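Local coordinates for protein STING-associated CdnE c-di-GMP synthase (Flavobacteriaceae, PDB 6WT8) that synthesises the cyclic dinucleotide c-di-GMP, probably from two GTP molecules, as the CD-NTase of a bacterial CBASS defence system thought to signal through STING, at residues 164-169 against 176-181; 76-81 against 85-90; 185-188 against 193-196; 218-223 against 227-232. One frame throughout, in Å; residues are numbered along the deposited sequence.

Contact 1: 164-169 against 176-181; sequences KSELVL and VDIEKE
Where helix 154-172 packs on the edge of the CD-NTase's mixed sheet, Glu166 of the helix and Ile178, just past strand 176-177, cross at about a right angle. The carboxylate end of Glu166 rests on the isoleucine: CD of Glu166 is 3.7 Å from CB of Ile178, and OE1 of Glu166 comes within 3.6 Å of CD1 of Ile178. Lower on the acid, its CB and CG both touch CG2 of Ile178. With CG anti to the carbonyl carbon (chi1 -64°) and the chain extended beyond it, Glu166 carries its charge past this hydrocarbon. OE2 of Glu166 then forms salt bridges with Lys224 and Arg162, and Lys224 also donates to the carbonyl oxygen of Ile178, a shared cation joining the two residues. Strand 176-177, paired antiparallel with strand 184-189, is where the chain rejoins the sheet, and its Val176 meets Leu169 at the other end of the helical segment. There CG2 of Val176 lies 3.6 Å from O of Leu169, while CG1 of Val176 is 4.3 Å from CB of Leu169. The strand ends in an Asx turn, in which N of Glu179 donates to OD1 of Asp177 at 2.9 Å, meeting the carboxylate on its anti side, 34° out of plane.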
loop_
_atom_site.group_PDB
_atom_site.type_symbol
_atom_site.label_atom_id
_atom_site.label_comp_id
_atom_site.label_asym_id
_atom_site.label_seq_id
_atom_site.Cartn_x
_atom_site.Cartn_y
_atom_site.Cartn_z
ATOM N N LYS A 164 -0.414 10.299 26.281
ATOM C CA LYS A 164 0.057 11.665 26.122
ATOM C C LYS A 164 -0.426 12.255 24.802
ATOM O O LYS A 164 -0.844 13.422 24.744
ATOM C CB LYS A 164 1.571 11.675 26.216
ATOM C CG LYS A 164 2.209 13.050 26.242
ATOM C CD LYS A 164 3.676 12.779 26.602
ATOM C CE LYS A 164 4.449 14.048 26.936
ATOM N NZ LYS A 164 4.009 14.594 28.255
ATOM N N SER A 165 -0.436 11.427 23.758
ATOM C CA SER A 165 -0.957 11.884 22.469
ATOM C C SER A 165 -2.439 12.192 22.519
ATOM O O SER A 165 -2.904 13.169 21.899
ATOM C CB SER A 165 -0.690 10.773 21.421
ATOM O OG SER A 165 0.696 10.593 21.239
ATOM N N GLU A 166 -3.236 11.363 23.221
ATOM C CA GLU A 166 -4.664 11.683 23.356
ATOM C C GLU A 166 -4.848 13.056 23.992
ATOM O O GLU A 166 -5.673 13.863 23.541
ATOM C CB GLU A 166 -5.381 10.650 24.220
ATOM C CG GLU A 166 -5.388 9.271 23.601
ATOM C CD GLU A 166 -6.130 8.277 24.461
ATOM O OE1 GLU A 166 -6.636 8.649 25.559
ATOM O OE2 GLU A 166 -6.189 7.102 24.046
ATOM N N LEU A 167 -4.062 13.344 25.052
ATOM C CA LEU A 167 -4.191 14.622 25.742
ATOM C C LEU A 167 -3.785 15.788 24.852
ATOM O O LEU A 167 -4.496 16.803 24.799
ATOM C CB LEU A 167 -3.321 14.602 27.020
ATOM C CG LEU A 167 -3.851 13.595 28.035
ATOM C CD1 LEU A 167 -2.766 13.418 29.149
ATOM C CD2 LEU A 167 -5.144 14.005 28.683
ATOM N N VAL A 168 -2.633 15.677 24.179
ATOM C CA VAL A 168 -2.168 16.775 23.327
ATOM C C VAL A 168 -3.135 17.010 22.181
ATOM O O VAL A 168 -3.510 18.155 21.880
ATOM C CB VAL A 168 -0.764 16.445 22.806
ATOM C CG1 VAL A 168 -0.380 17.413 21.672
ATOM C CG2 VAL A 168 0.181 16.560 23.926
ATOM N N LEU A 169 -3.579 15.917 21.535
ATOM C CA LEU A 169 -4.430 16.107 20.365
ATOM C C LEU A 169 -5.801 16.634 20.771
ATOM O O LEU A 169 -6.388 17.475 20.073
ATOM C CB LEU A 169 -4.526 14.779 19.586
ATOM C CG LEU A 169 -3.186 14.367 18.961
ATOM C CD1 LEU A 169 -3.270 12.892 18.487
ATOM C CD2 LEU A 169 -2.768 15.289 17.791
ATOM N N VAL A 176 -11.636 14.661 18.175
ATOM C CA VAL A 176 -10.630 13.608 18.271
ATOM C C VAL A 176 -11.301 12.386 18.886
ATOM O O VAL A 176 -11.866 12.483 19.985
ATOM C CB VAL A 176 -9.443 14.028 19.155
ATOM C CG1 VAL A 176 -8.418 12.886 19.291
ATOM C CG2 VAL A 176 -8.787 15.211 18.604
ATOM N N ASP A 177 -11.240 11.243 18.192
ATOM C CA ASP A 177 -11.731 9.964 18.704
ATOM C C ASP A 177 -10.583 9.241 19.376
ATOM O O ASP A 177 -9.598 8.861 18.723
ATOM C CB ASP A 177 -12.313 9.101 17.581
ATOM C CG ASP A 177 -12.962 7.821 18.093
ATOM O OD1 ASP A 177 -12.899 7.529 19.308
ATOM O OD2 ASP A 177 -13.536 7.095 17.263
ATOM N N ILE A 178 -10.679 9.107 20.698
ATOM C CA ILE A 178 -9.658 8.445 21.481
ATOM C C ILE A 178 -10.085 7.048 21.904
ATOM O O ILE A 178 -9.344 6.387 22.659
ATOM C CB ILE A 178 -9.244 9.258 22.722
ATOM C CG1 ILE A 178 -10.426 9.316 23.690
ATOM C CG2 ILE A 178 -8.704 10.622 22.340
ATOM C CD1 ILE A 178 -10.062 9.667 25.146
ATOM N N GLU A 179 -11.209 6.557 21.396
ATOM C CA GLU A 179 -11.726 5.268 21.853
ATOM C C GLU A 179 -11.314 4.068 21.007
ATOM O O GLU A 179 -11.628 2.936 21.401
ATOM C CB GLU A 179 -13.264 5.326 21.958
ATOM C CG GLU A 179 -13.724 6.289 23.039
ATOM C CD GLU A 179 -13.067 5.994 24.391
ATOM O OE1 GLU A 179 -12.870 4.799 24.708
ATOM O OE2 GLU A 179 -12.732 6.945 25.141
ATOM N N LYS A 180 -10.633 4.254 19.874
ATOM C CA LYS A 180 -10.244 3.109 19.039
ATOM C C LYS A 180 -9.000 2.445 19.608
ATOM O O LYS A 180 -8.167 3.099 20.237
ATOM C CB LYS A 180 -9.981 3.493 17.578
ATOM C CG LYS A 180 -11.153 4.234 16.926
ATOM C CD LYS A 180 -11.060 4.168 15.390
ATOM C CE LYS A 180 -9.974 5.031 14.812
ATOM N NZ LYS A 180 -10.056 5.117 13.307
ATOM N N GLU A 181 -8.886 1.132 19.376
ATOM C CA GLU A 181 -7.850 0.336 20.033
ATOM C C GLU A 181 -6.483 0.681 19.481
ATOM O O GLU A 181 -5.504 0.745 20.240
ATOM C CB GLU A 181 -8.045 -1.158 19.796
ATOM C CG GLU A 181 -9.332 -1.794 20.154
ATOM C CD GLU A 181 -9.258 -3.247 19.760
ATOM O OE1 GLU A 181 -9.067 -3.520 18.545
ATOM O OE2 GLU A 181 -9.299 -4.097 20.665
#

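Contact 2: 76-81 against 85-90; sequences HLKKSH and VDFERQ
Phe87 reaches from strand 85-90 to helix 60-81 and sets its ring against the backbone and first side-chain carbons of Leu77 and Lys78, illustrating how one aromatic residue can carry a helix-on-strand contact. The two helical residues share the far end of the ring. CE1 of Phe87 is 3.8 Å from CB of Leu77, and CE2 of Phe87 is 3.6 Å from CB of Lys78, while CZ approaches the backbone N and CA of Lys78. Both side chains slant across the ring. Lys78 sends CG anti to its own nitrogen (chi1 -179°) and bends at chi3 (-80°), which brings CE to 3.7 Å from CD2 of Phe87; the lysine therefore follows the ring with its methylenes. A leucine in place of Phe87 would probably lose the reach to Lys78 and leave a gap beside CB of Leu77. Nearer the connecting turn, CG2 of Val85 packs 3.7 Å from O of His81 and 4.1 Å from CD2 of the same histidine. The imidazole is held from several directions: ND1 of His81 and OG of Ser80 are hydrogen-bonded at 2.8 Å, NE2 bonds to Gln109, and O of Leu77 lies 3.5 Å above the ring plane of His81, over its centre. Helix and strand run nearly antiparallel, at 171°, with their axes 9.8 Å apart. Leu77 and Phe87 both touch Gln109 of strand 106-112, the sheet neighbour of strand 85-90, while Ser165 of helix 154-172 packs against Leu77 and His81.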
loop_
_atom_site.group_PDB
_atom_site.type_symbol
_atom_site.label_atom_id
_atom_site.label_comp_id
_atom_site.label_asym_id
_atom_site.label_seq_id
_atom_site.Cartn_x
_atom_site.Cartn_y
_atom_site.Cartn_z
ATOM N N HIS A 76 2.594 18.891 16.381
ATOM C CA HIS A 76 2.111 18.900 17.766
ATOM C C HIS A 76 2.675 17.730 18.572
ATOM O O HIS A 76 3.107 17.892 19.729
ATOM C CB HIS A 76 0.581 18.852 17.783
ATOM C CG HIS A 76 -0.056 20.094 17.271
ATOM N ND1 HIS A 76 -0.010 21.285 17.972
ATOM C CD2 HIS A 76 -0.726 20.355 16.119
ATOM C CE1 HIS A 76 -0.616 22.232 17.266
ATOM N NE2 HIS A 76 -1.041 21.702 16.130
ATOM N N LEU A 77 2.654 16.518 17.992
ATOM C CA LEU A 77 3.152 15.375 18.720
ATOM C C LEU A 77 4.660 15.479 18.913
ATOM O O LEU A 77 5.177 15.052 19.943
ATOM C CB LEU A 77 2.807 14.104 17.939
ATOM C CG LEU A 77 1.342 13.853 17.666
ATOM C CD1 LEU A 77 1.220 12.628 16.787
ATOM C CD2 LEU A 77 0.690 13.490 19.036
ATOM N N LYS A 78 5.375 16.075 17.954
ATOM C CA LYS A 78 6.838 16.194 18.067
ATOM C C LYS A 78 7.214 17.200 19.142
ATOM O O LYS A 78 8.118 16.944 19.937
ATOM C CB LYS A 78 7.437 16.605 16.719
ATOM C CG LYS A 78 8.927 16.720 16.767
ATOM C CD LYS A 78 9.516 17.013 15.350
ATOM C CE LYS A 78 9.601 15.781 14.571
ATOM N NZ LYS A 78 10.643 15.986 13.447
ATOM N N LYS A 79 6.472 18.316 19.220
ATOM C CA LYS A 79 6.738 19.258 20.307
ATOM C C LYS A 79 6.484 18.600 21.671
ATOM O O LYS A 79 7.233 18.831 22.625
ATOM C CB LYS A 79 5.859 20.491 20.115
ATOM C CG LYS A 79 6.307 21.657 21.084
ATOM C CD LYS A 79 5.467 22.913 20.823
ATOM C CE LYS A 79 5.957 24.087 21.688
ATOM N NZ LYS A 79 5.740 23.757 23.111
ATOM N N SER A 80 5.439 17.769 21.772
ATOM C CA SER A 80 5.072 17.113 23.030
ATOM C C SER A 80 6.071 16.052 23.458
ATOM O O SER A 80 6.444 16.009 24.642
ATOM C CB SER A 80 3.653 16.520 22.865
ATOM O OG SER A 80 3.362 15.596 23.889
ATOM N N HIS A 81 6.467 15.142 22.546
ATOM C CA HIS A 81 7.232 13.981 22.974
ATOM C C HIS A 81 8.058 13.411 21.834
ATOM O O HIS A 81 8.343 12.200 21.806
ATOM C CB HIS A 81 6.284 12.909 23.556
ATOM C CG HIS A 81 5.144 12.541 22.652
ATOM N ND1 HIS A 81 3.881 13.102 22.756
ATOM C CD2 HIS A 81 5.085 11.662 21.627
ATOM C CE1 HIS A 81 3.106 12.596 21.812
ATOM N NE2 HIS A 81 3.801 11.711 21.118
ATOM N N VAL A 85 10.089 9.347 20.172
ATOM C CA VAL A 85 9.573 8.649 19.012
ATOM C C VAL A 85 10.208 9.179 17.726
ATOM O O VAL A 85 10.677 10.325 17.639
ATOM C CB VAL A 85 8.035 8.810 18.900
ATOM C CG1 VAL A 85 7.322 8.136 20.054
ATOM C CG2 VAL A 85 7.617 10.296 18.741
ATOM N N ASP A 86 10.202 8.303 16.714
ATOM C CA ASP A 86 10.321 8.690 15.312
ATOM C C ASP A 86 8.956 8.807 14.657
ATOM O O ASP A 86 7.999 8.130 15.041
ATOM C CB ASP A 86 11.084 7.635 14.527
ATOM C CG ASP A 86 12.540 7.480 14.968
ATOM O OD1 ASP A 86 13.156 8.410 15.554
ATOM O OD2 ASP A 86 13.103 6.399 14.631
ATOM N N PHE A 87 8.870 9.631 13.632
ATOM C CA PHE A 87 7.622 9.781 12.901
ATOM C C PHE A 87 7.764 9.269 11.492
ATOM O O PHE A 87 8.700 9.648 10.777
ATOM C CB PHE A 87 7.177 11.241 12.857
ATOM C CG PHE A 87 6.850 11.802 14.227
ATOM C CD1 PHE A 87 5.610 11.493 14.794
ATOM C CD2 PHE A 87 7.767 12.587 14.960
ATOM C CE1 PHE A 87 5.291 11.935 16.064
ATOM C CE2 PHE A 87 7.442 13.027 16.218
ATOM C CZ PHE A 87 6.213 12.680 16.765
ATOM N N GLU A 88 6.776 8.493 11.070
ATOM C CA GLU A 88 6.732 7.959 9.719
ATOM C C GLU A 88 5.292 7.987 9.225
ATOM O O GLU A 88 4.400 8.572 9.844
ATOM C CB GLU A 88 7.281 6.525 9.698
ATOM C CG GLU A 88 8.761 6.386 10.121
ATOM C CD GLU A 88 9.756 7.064 9.163
ATOM O OE1 GLU A 88 9.431 7.388 7.987
ATOM O OE2 GLU A 88 10.897 7.264 9.628
ATOM N N ARG A 89 5.061 7.431 8.018
ATOM C CA ARG A 89 3.737 7.398 7.419
ATOM C C ARG A 89 3.478 6.025 6.838
ATOM O O ARG A 89 4.403 5.329 6.424
ATOM C CB ARG A 89 3.614 8.416 6.256
ATOM C CG ARG A 89 3.861 9.888 6.630
ATOM C CD ARG A 89 2.791 10.409 7.563
ATOM N NE ARG A 89 3.063 11.841 7.754
ATOM C CZ ARG A 89 3.822 12.337 8.752
ATOM N NH1 ARG A 89 4.321 11.515 9.668
ATOM N NH2 ARG A 89 4.078 13.656 8.826
ATOM N N GLN A 90 2.204 5.636 6.752
ATOM C CA GLN A 90 1.873 4.379 6.079
ATOM C C GLN A 90 0.566 4.541 5.348
ATOM O O GLN A 90 -0.167 5.520 5.532
ATOM C CB GLN A 90 1.749 3.185 7.023
ATOM C CG GLN A 90 0.635 3.327 8.104
ATOM C CD GLN A 90 0.446 2.109 8.958
ATOM O OE1 GLN A 90 1.330 1.262 9.090
ATOM N NE2 GLN A 90 -0.750 1.997 9.542
#

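Contact 3: 185-188 against 193-196; sequences YVKV and RDID
Lys187 and Asp194 form a salt bridge across the antiparallel beta hairpin of strands 184-189 and 192-204, with NZ of Lys187 2.8 Å from OD1 of Asp194. The lysine runs beside the aspartate and bends at chi3 and chi4 (66° and 73°), bringing its ammonium to the syn side of that oxygen. The backbone bonds are paired at Val186 and Ile195: N of Ile195 donates to O of Val186 at 2.8 Å, in the carbonyl plane. A second pair joins Val188 and Arg193, where N of Arg193 reaches O of Val188 at a longer 3.2 Å, from above the carbonyl plane. A water links OH of Tyr185 to the carbonyl oxygen of Asp194. Tyr185 shares a face with both acids: CZ packs 3.4 Å from CB of Asp194, and the carboxylate of Asp196, turned 22° from the ring plane, lies beside CD1 and CE1. An alanine at Tyr185 would probably leave the water on the Asp194 carbonyl without its hydroxyl partner and open a gap beside CB of Asp194. Asp196 is held beyond the hairpin by Ser183 and Lys180, and Arg193 by Asp104. Among Val186, Val188 and Ile195 on the other face, CG2 of Val188 meets CG1 of Ile195 at 4.1 Å.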
loop_
_atom_site.group_PDB
_atom_site.type_symbol
_atom_site.label_atom_id
_atom_site.label_comp_id
_atom_site.label_asym_id
_atom_site.label_seq_id
_atom_site.Cartn_x
_atom_site.Cartn_y
_atom_site.Cartn_z
ATOM N N TYR A 185 -8.021 9.077 16.148
ATOM C CA TYR A 185 -8.533 9.644 14.903
ATOM C C TYR A 185 -8.718 11.149 15.090
ATOM O O TYR A 185 -9.461 11.577 15.972
ATOM C CB TYR A 185 -9.869 8.998 14.517
ATOM C CG TYR A 185 -10.214 9.019 13.031
ATOM C CD1 TYR A 185 -9.221 8.858 12.065
ATOM C CD2 TYR A 185 -11.524 9.148 12.607
ATOM C CE1 TYR A 185 -9.527 8.839 10.689
ATOM C CE2 TYR A 185 -11.852 9.137 11.248
ATOM C CZ TYR A 185 -10.858 8.977 10.295
ATOM O OH TYR A 185 -11.175 8.962 8.941
ATOM N N VAL A 186 -8.009 11.950 14.293
ATOM C CA VAL A 186 -7.967 13.398 14.457
ATOM C C VAL A 186 -8.658 14.068 13.289
ATOM O O VAL A 186 -8.309 13.799 12.137
ATOM C CB VAL A 186 -6.522 13.898 14.545
ATOM C CG1 VAL A 186 -6.514 15.398 14.778
ATOM C CG2 VAL A 186 -5.806 13.130 15.653
ATOM N N LYS A 187 -9.566 14.994 13.574
ATOM C CA LYS A 187 -10.146 15.811 12.503
ATOM C C LYS A 187 -9.316 17.084 12.408
ATOM O O LYS A 187 -9.461 18.000 13.229
ATOM C CB LYS A 187 -11.616 16.089 12.782
ATOM C CG LYS A 187 -12.465 14.829 12.634
ATOM C CD LYS A 187 -13.951 15.190 12.623
ATOM C CE LYS A 187 -14.328 15.989 11.393
ATOM N NZ LYS A 187 -14.343 15.089 10.198
ATOM N N VAL A 188 -8.424 17.141 11.407
ATOM C CA VAL A 188 -7.649 18.356 11.157
ATOM C C VAL A 188 -8.529 19.344 10.405
ATOM O O VAL A 188 -9.310 18.948 9.547
ATOM C CB VAL A 188 -6.368 17.985 10.394
ATOM C CG1 VAL A 188 -5.448 19.204 10.162
ATOM C CG2 VAL A 188 -5.602 16.872 11.112
ATOM N N ARG A 193 -8.981 17.288 6.826
ATOM C CA ARG A 193 -8.719 15.863 6.592
ATOM C C ARG A 193 -8.765 15.142 7.918
ATOM O O ARG A 193 -8.423 15.722 8.943
ATOM C CB ARG A 193 -7.347 15.570 5.972
ATOM C CG ARG A 193 -7.067 16.303 4.623
ATOM C CD ARG A 193 -7.937 15.832 3.461
ATOM N NE ARG A 193 -7.680 14.429 3.087
ATOM C CZ ARG A 193 -8.188 13.814 2.024
ATOM N NH1 ARG A 193 -8.885 14.468 1.120
ATOM N NH2 ARG A 193 -7.953 12.520 1.894
ATOM N N ASP A 194 -9.146 13.847 7.892
ATOM C CA ASP A 194 -9.160 13.035 9.106
ATOM C C ASP A 194 -7.957 12.108 9.092
ATOM O O ASP A 194 -7.786 11.304 8.169
ATOM C CB ASP A 194 -10.449 12.229 9.223
ATOM C CG ASP A 194 -11.686 13.110 9.152
ATOM O OD1 ASP A 194 -11.681 14.206 9.730
ATOM O OD2 ASP A 194 -12.649 12.714 8.474
ATOM N N ILE A 195 -7.098 12.221 10.102
ATOM C CA ILE A 195 -5.843 11.485 10.129
ATOM C C ILE A 195 -5.835 10.506 11.298
ATOM O O ILE A 195 -6.095 10.905 12.437
ATOM C CB ILE A 195 -4.658 12.448 10.263
ATOM C CG1 ILE A 195 -4.649 13.471 9.108
ATOM C CG2 ILE A 195 -3.336 11.721 10.359
ATOM C CD1 ILE A 195 -4.524 12.863 7.696
ATOM N N ASP A 196 -5.507 9.241 11.025
ATOM C CA ASP A 196 -5.279 8.272 12.097
ATOM C C ASP A 196 -3.835 8.332 12.566
ATOM O O ASP A 196 -2.915 8.375 11.757
ATOM C CB ASP A 196 -5.575 6.843 11.629
ATOM C CG ASP A 196 -7.031 6.455 11.755
ATOM O OD1 ASP A 196 -7.593 6.408 12.893
ATOM O OD2 ASP A 196 -7.620 6.198 10.684
HETATM O O HOH W 1 -9.246 9.345 7.275
HETATM O O HOH W 2 -13.058 9.990 7.840
HETATM O O HOH W 3 -11.470 17.122 9.481
#

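Contact 4: 218-223 against 227-232; sequences GIQIYN and GKINDV
Ile221 offers its carbonyl oxygen to both nitrogens of Asn230, so one acceptor grips a residue by backbone and side chain together. N of Asn230 lies 2.8 Å from O of Ile221 and ND2 of Asn230 lies 2.9 Å from it, the two donors arriving from opposite faces of the carbonyl plane. The asparagine's own carbonyl is taken in turn: NE2 of Gln220 donates to O of Asn230 at 3.0 Å, nearly straight at 164°, with the acceptor in the amide plane of the glutamine. The extended Gln220 chain also lays its amide against Ile229, whose CD1 is 3.7 Å from NE2 of Gln220. Toward the turn, N of Asn223 bonds to O of Lys228 at 3.0 Å, and N of Gly227 closes back on O of Asn223 at 2.8 Å. Gly227 has backbone angles (phi 76°, psi 14°) at which a CB would press on the preceding carbonyl, and its CA sits 3.6 Å from OH of Tyr222. Further out, one water bridges OH of Tyr222 to the Gly227 carbonyl and another joins ND2 of Asn223 to OD1 of Asn230, while Asn182 takes a second bond from ND2 of Asn230 and Thr226 donates to OD1 of Asn223. The returning loop thus flanks strand 218-221, which pairs antiparallel with strand 192-204; Tyr222 and Ile229 pack on Leu158 of helix 154-172, and helix 235-248 follows.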
loop_
_atom_site.group_PDB
_atom_site.type_symbol
_atom_site.label_atom_id
_atom_site.label_comp_id
_atom_site.label_asym_id
_atom_site.label_seq_id
_atom_site.Cartn_x
_atom_site.Cartn_y
_atom_site.Cartn_z
ATOM N N GLY A 218 10.444 -3.028 10.735
ATOM C CA GLY A 218 9.067 -3.371 11.006
ATOM C C GLY A 218 8.510 -2.555 12.158
ATOM O O GLY A 218 9.262 -1.898 12.901
ATOM N N ILE A 219 7.180 -2.563 12.250
ATOM C CA ILE A 219 6.553 -1.983 13.436
ATOM C C ILE A 219 5.638 -2.997 14.086
ATOM O O ILE A 219 5.051 -3.877 13.450
ATOM C CB ILE A 219 5.780 -0.688 13.122
ATOM C CG1 ILE A 219 4.656 -0.916 12.075
ATOM C CG2 ILE A 219 6.767 0.423 12.656
ATOM C CD1 ILE A 219 3.807 0.333 11.852
ATOM N N GLN A 220 5.484 -2.834 15.403
ATOM C CA GLN A 220 4.504 -3.583 16.200
ATOM C C GLN A 220 3.629 -2.539 16.861
ATOM O O GLN A 220 4.081 -1.799 17.744
ATOM C CB GLN A 220 5.186 -4.508 17.230
ATOM C CG GLN A 220 5.930 -5.654 16.551
ATOM C CD GLN A 220 6.379 -6.724 17.501
ATOM O OE1 GLN A 220 7.569 -6.799 17.827
ATOM N NE2 GLN A 220 5.441 -7.572 17.983
ATOM N N ILE A 221 2.397 -2.465 16.399
ATOM C CA ILE A 221 1.465 -1.412 16.809
ATOM C C ILE A 221 0.905 -1.695 18.196
ATOM O O ILE A 221 0.457 -2.812 18.496
ATOM C CB ILE A 221 0.341 -1.320 15.772
ATOM C CG1 ILE A 221 0.965 -0.777 14.480
ATOM C CG2 ILE A 221 -0.762 -0.349 16.193
ATOM C CD1 ILE A 221 0.016 -0.857 13.244
ATOM N N TYR A 222 0.848 -0.650 19.035
ATOM C CA TYR A 222 0.283 -0.760 20.378
ATOM C C TYR A 222 -1.245 -0.726 20.378
ATOM O O TYR A 222 -1.849 0.177 19.804
ATOM C CB TYR A 222 0.811 0.390 21.232
ATOM C CG TYR A 222 0.291 0.332 22.671
ATOM C CD1 TYR A 222 0.667 -0.685 23.511
ATOM C CD2 TYR A 222 -0.591 1.282 23.138
ATOM C CE1 TYR A 222 0.202 -0.760 24.836
ATOM C CE2 TYR A 222 -1.054 1.229 24.459
ATOM C CZ TYR A 222 -0.675 0.182 25.278
ATOM O OH TYR A 222 -1.132 0.132 26.594
ATOM N N ASN A 223 -1.860 -1.707 21.019
ATOM C CA ASN A 223 -3.300 -1.784 21.187
ATOM C C ASN A 223 -3.668 -1.292 22.580
ATOM O O ASN A 223 -3.255 -1.877 23.578
ATOM C CB ASN A 223 -3.758 -3.231 21.014
ATOM C CG ASN A 223 -5.285 -3.378 21.139
ATOM O OD1 ASN A 223 -5.881 -2.913 22.091
ATOM N ND2 ASN A 223 -5.902 -4.006 20.131
ATOM N N GLY A 227 -3.462 -3.617 25.825
ATOM C CA GLY A 227 -2.193 -3.343 26.448
ATOM C C GLY A 227 -1.041 -4.110 25.842
ATOM O O GLY A 227 0.014 -4.184 26.472
ATOM N N LYS A 228 -1.224 -4.703 24.676
ATOM C CA LYS A 228 -0.197 -5.526 24.040
ATOM C C LYS A 228 0.177 -4.933 22.686
ATOM O O LYS A 228 -0.561 -4.127 22.118
ATOM C CB LYS A 228 -0.695 -6.952 23.875
ATOM C CG LYS A 228 -1.021 -7.600 25.195
ATOM C CD LYS A 228 -1.620 -8.963 24.940
ATOM C CE LYS A 228 -1.613 -9.847 26.216
ATOM N NZ LYS A 228 -2.437 -9.309 27.325
ATOM N N ILE A 229 1.299 -5.390 22.132
ATOM C CA ILE A 229 1.682 -4.970 20.780
ATOM C C ILE A 229 1.257 -6.051 19.793
ATOM O O ILE A 229 1.258 -7.254 20.129
ATOM C CB ILE A 229 3.190 -4.656 20.651
ATOM C CG1 ILE A 229 4.078 -5.791 21.147
ATOM C CG2 ILE A 229 3.526 -3.378 21.488
ATOM C CD1 ILE A 229 5.584 -5.502 21.011
ATOM N N ASN A 230 0.802 -5.616 18.621
ATOM C CA ASN A 230 0.362 -6.497 17.543
ATOM C C ASN A 230 1.565 -7.175 16.881
ATOM O O ASN A 230 2.732 -6.770 17.051
ATOM C CB ASN A 230 -0.427 -5.701 16.496
ATOM C CG ASN A 230 -1.814 -5.270 17.018
ATOM O OD1 ASN A 230 -2.718 -6.081 17.078
ATOM N ND2 ASN A 230 -1.979 -4.000 17.375
ATOM N N ASP A 231 1.264 -8.190 16.071
ATOM C CA ASP A 231 2.304 -8.834 15.277
ATOM C C ASP A 231 2.939 -7.825 14.316
ATOM O O ASP A 231 2.289 -6.882 13.857
ATOM C CB ASP A 231 1.713 -10.013 14.485
ATOM C CG ASP A 231 1.184 -11.132 15.380
ATOM O OD1 ASP A 231 1.726 -11.360 16.493
ATOM O OD2 ASP A 231 0.219 -11.791 14.943
ATOM N N VAL A 232 4.183 -8.118 13.900
ATOM C CA VAL A 232 4.962 -7.163 13.121
ATOM C C VAL A 232 4.326 -6.914 11.756
ATOM O O VAL A 232 3.832 -7.841 11.096
ATOM C CB VAL A 232 6.424 -7.634 12.962
ATOM C CG1 VAL A 232 6.507 -8.951 12.223
ATOM C CG2 VAL A 232 7.243 -6.582 12.231
HETATM O O HOH W 4 1.675 -4.153 14.135
HETATM O O HOH W 5 -0.085 -1.731 28.288
HETATM O O HOH W 6 -5.120 -5.275 17.589
#

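How the contacts relate
From the N terminus, contact 2 comes first, closing the short turn between helix 60-81 and strand 85-90. Contact 1 then closes the return from helix 154-172 to strand 176-177, contact 3 the hairpin that follows, and contact 4 the loop after strand 218-221. The four loops follow in series, and none nests in or crosses another. In space they meet on one mixed sheet. Contacts 1 and 2 touch where their two helices pack together, through Ser165 and His81. Contact 1 continues into contact 3 through neighbouring strands and the Lys180-Asp196 salt bridge. Contacts 3 and 4, with centres about 21 Å apart, do not touch, but strand 192-204 pairs with strand 218-221.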